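Local structure of LS-24 (Lathyrus sativus, 3LP9) at residues 119-124 with 134-139. The protein probably binds hemin as a monomer and spermine as a dimer, the two excluding each other, and may act in oxidative stress response and polyamine biosynthesis. Sequence-based numbering, arbitrary orientation.
Sequences GIDAAY and LFKGDQ. With CA (calcium ion), chain E.
A classic beta bulge opens the innermost strand of a hemopexin blade, where Asp121 and Ala122 both face Phe135 across the antiparallel pair 122-124 and 134-136. Phe135 O takes two backbone bonds, from Asp121 N (2.8 Å) and Ala122 N (3.2 Å). Phe135 N returns one to Ala122 O at 2.7 Å. The bulge lies beside the central channel, where Asp121 O binds calcium at 2.5 Å. Backbone carbonyls of Asn7, Asp65 and Asp175 bind the same ion. The Asp121 carboxylate turns away from the ion; its OD2 accepts Gly137 N at 2.8 Å, from above the carboxylate plane. A water joins OD2 to Gly137 O. Lys136 CG is anti to the backbone N (chi1 180°), and bends at chi2 and chi4 carry NZ to Gly119 O, 2.8 Å away. NZ arrives above that carbonyl plane and also bonds Val115 O. A methionine here would probably leave both carbonyls without this donor and the loop before the strand less firmly held. On one sheet face, Leu134 CG packs on Ala123 CB. On the other, Tyr124 CE1 lies at the edge of the Phe135 ring, 3.6 Å from Phe135 CE2. The side chains of Asp121 and Lys136 thus each secure backbone of the opposite segment, which is consistent with a firmly placed calcium-binding carbonyl.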
ATOM      1  N   GLY A 119     -10.163  -2.193  -6.471  1.00 16.20           N
ATOM      2  CA  GLY A 119     -10.368  -0.751  -6.548  1.00 17.17           C
ATOM      3  C   GLY A 119     -11.756  -0.217  -6.866  1.00 16.95           C
ATOM      4  O   GLY A 119     -12.621  -0.896  -7.448  1.00 16.94           O
ATOM      5  N   ILE A 120     -11.975   1.035  -6.475  1.00 16.69           N
ATOM      6  CA  ILE A 120     -13.266   1.664  -6.614  1.00 15.44           C
ATOM      7  C   ILE A 120     -13.100   2.980  -7.377  1.00 15.04           C
ATOM      8  O   ILE A 120     -12.107   3.687  -7.206  1.00 14.86           O
ATOM      9  CB  ILE A 120     -13.851   1.835  -5.223  1.00 16.15           C
ATOM     10  CG1 ILE A 120     -13.828   0.483  -4.509  1.00 14.93           C
ATOM     11  CG2 ILE A 120     -15.268   2.457  -5.305  1.00 15.45           C
ATOM     12  CD1 ILE A 120     -14.599   0.527  -3.241  1.00 15.51           C
ATOM     13  N   ASP A 121     -14.016   3.262  -8.292  1.00 14.69           N
ATOM     14  CA  ASP A 121     -13.965   4.496  -9.086  1.00 14.23           C
ATOM     15  C   ASP A 121     -14.488   5.711  -8.292  1.00 14.22           C
ATOM     16  O   ASP A 121     -13.791   6.738  -8.125  1.00 13.33           O
ATOM     17  CB  ASP A 121     -14.762   4.338 -10.371  1.00 14.23           C
ATOM     18  CG  ASP A 121     -14.130   3.366 -11.375  1.00 15.00           C
ATOM     19  OD1 ASP A 121     -12.939   3.063 -11.275  1.00 17.48           O
ATOM     20  OD2 ASP A 121     -14.802   2.924 -12.311  1.00 15.54           O
ATOM     21  N   ALA A 122     -15.696   5.584  -7.767  1.00 13.92           N
ATOM     22  CA  ALA A 122     -16.325   6.698  -7.128  1.00 14.84           C
ATOM     23  C   ALA A 122     -17.310   6.254  -6.039  1.00 15.28           C
ATOM     24  O   ALA A 122     -17.712   5.086  -6.021  1.00 15.11           O
ATOM     25  CB  ALA A 122     -17.085   7.514  -8.206  1.00 15.41           C
ATOM     26  N   ALA A 123     -17.770   7.214  -5.212  1.00 15.27           N
ATOM     27  CA  ALA A 123     -18.625   6.941  -4.065  1.00 14.82           C
ATOM     28  C   ALA A 123     -19.178   8.228  -3.526  1.00 15.21           C
ATOM     29  O   ALA A 123     -18.548   9.258  -3.630  1.00 15.28           O
ATOM     30  CB  ALA A 123     -17.847   6.266  -2.969  1.00 14.53           C
ATOM     31  N   TYR A 124     -20.343   8.148  -2.876  1.00 15.30           N
ATOM     32  CA  TYR A 124     -20.952   9.288  -2.212  1.00 15.16           C
ATOM     33  C   TYR A 124     -21.779   8.787  -1.067  1.00 15.28           C
ATOM     34  O   TYR A 124     -22.261   7.656  -1.070  1.00 15.41           O
ATOM     35  CB  TYR A 124     -21.850  10.143  -3.153  1.00 15.09           C
ATOM     36  CG  TYR A 124     -23.093   9.496  -3.720  1.00 15.63           C
ATOM     37  CD1 TYR A 124     -23.070   8.811  -4.961  1.00 15.34           C
ATOM     38  CD2 TYR A 124     -24.322   9.570  -3.045  1.00 15.35           C
ATOM     39  CE1 TYR A 124     -24.269   8.225  -5.509  1.00 13.43           C
ATOM     40  CE2 TYR A 124     -25.463   8.995  -3.562  1.00 16.06           C
ATOM     41  CZ  TYR A 124     -25.442   8.323  -4.815  1.00 14.69           C
ATOM     42  OH  TYR A 124     -26.659   7.778  -5.282  1.00 14.84           O
ATOM     43  N   LEU A 134     -21.258   3.077  -3.999  1.00 15.96           N
ATOM     44  CA  LEU A 134     -19.934   2.992  -4.574  1.00 16.00           C
ATOM     45  C   LEU A 134     -20.014   2.495  -6.038  1.00 15.92           C
ATOM     46  O   LEU A 134     -20.819   1.642  -6.346  1.00 16.12           O
ATOM     47  CB  LEU A 134     -19.023   2.090  -3.663  1.00 16.17           C
ATOM     48  CG  LEU A 134     -18.966   2.494  -2.172  1.00 15.30           C
ATOM     49  CD1 LEU A 134     -20.101   1.760  -1.415  1.00 16.07           C
ATOM     50  CD2 LEU A 134     -17.699   2.270  -1.457  1.00 15.01           C
ATOM     51  N   PHE A 135     -19.105   2.981  -6.900  1.00 15.98           N
ATOM     52  CA  PHE A 135     -19.103   2.683  -8.325  1.00 15.49           C
ATOM     53  C   PHE A 135     -17.785   2.112  -8.789  1.00 15.36           C
ATOM     54  O   PHE A 135     -16.740   2.613  -8.417  1.00 15.24           O
ATOM     55  CB  PHE A 135     -19.434   3.967  -9.155  1.00 15.76           C
ATOM     56  CG  PHE A 135     -20.792   4.559  -8.811  1.00 15.85           C
ATOM     57  CD1 PHE A 135     -21.926   4.244  -9.562  1.00 15.96           C
ATOM     58  CD2 PHE A 135     -20.949   5.389  -7.675  1.00 17.51           C
ATOM     59  CE1 PHE A 135     -23.158   4.766  -9.230  1.00 16.18           C
ATOM     60  CE2 PHE A 135     -22.208   5.916  -7.291  1.00 15.84           C
ATOM     61  CZ  PHE A 135     -23.306   5.605  -8.072  1.00 17.28           C
ATOM     62  N   LYS A 136     -17.854   1.065  -9.623  1.00 14.85           N
ATOM     63  CA  LYS A 136     -16.669   0.464 -10.246  1.00 15.02           C
ATOM     64  C   LYS A 136     -17.083   0.085 -11.653  1.00 15.35           C
ATOM     65  O   LYS A 136     -17.972  -0.747 -11.827  1.00 15.63           O
ATOM     66  CB  LYS A 136     -16.154  -0.767  -9.478  1.00 14.33           C
ATOM     67  CG  LYS A 136     -14.906  -1.441 -10.093  1.00 14.30           C
ATOM     68  CD  LYS A 136     -13.801  -0.408 -10.428  1.00 14.52           C
ATOM     69  CE  LYS A 136     -12.575  -1.069 -10.945  1.00 14.58           C
ATOM     70  NZ  LYS A 136     -11.840  -1.919  -9.954  1.00 15.46           N
ATOM     71  N   GLY A 137     -16.454   0.695 -12.657  1.00 14.96           N
ATOM     72  CA  GLY A 137     -16.912   0.514 -14.000  1.00 15.15           C
ATOM     73  C   GLY A 137     -18.380   0.849 -14.029  1.00 15.77           C
ATOM     74  O   GLY A 137     -18.787   1.859 -13.467  1.00 15.68           O
ATOM     75  N   ASP A 138     -19.185  -0.027 -14.655  1.00 15.99           N
ATOM     76  CA  ASP A 138     -20.621   0.227 -14.866  1.00 15.80           C
ATOM     77  C   ASP A 138     -21.494  -0.412 -13.809  1.00 15.72           C
ATOM     78  O   ASP A 138     -22.703  -0.403 -13.903  1.00 15.03           O
ATOM     79  CB  ASP A 138     -21.050  -0.192 -16.277  1.00 16.51           C
ATOM     80  CG  ASP A 138     -20.981  -1.687 -16.520  1.00 15.60           C
ATOM     81  OD1 ASP A 138     -20.571  -2.465 -15.662  1.00 16.90           O
ATOM     82  OD2 ASP A 138     -21.386  -2.097 -17.611  1.00 17.49           O
ATOM     83  N   GLN A 139     -20.821  -0.932 -12.783  1.00 16.60           N
ATOM     84  CA  GLN A 139     -21.431  -1.584 -11.626  1.00 16.35           C
ATOM     85  C   GLN A 139     -21.468  -0.616 -10.446  1.00 15.99           C
ATOM     86  O   GLN A 139     -20.648   0.254 -10.325  1.00 15.74           O
ATOM     87  CB  GLN A 139     -20.569  -2.775 -11.251  1.00 16.23           C
ATOM     88  CG  GLN A 139     -20.450  -3.789 -12.324  1.00 17.07           C
ATOM     89  CD  GLN A 139     -21.799  -4.306 -12.813  1.00 16.31           C
ATOM     90  OE1 GLN A 139     -22.385  -3.785 -13.777  1.00 16.27           O
ATOM     91  NE2 GLN A 139     -22.282  -5.347 -12.170  1.00 15.97           N
TER
HETATM   92 CA    CA E 310     -11.657   7.566  -9.182  1.00 15.49          CA
HETATM   93  O   HOH W   1     -10.216   5.064  -9.029  1.00 14.97           O
HETATM   94  O   HOH W   2     -17.824   3.852 -12.044  1.00 15.56           O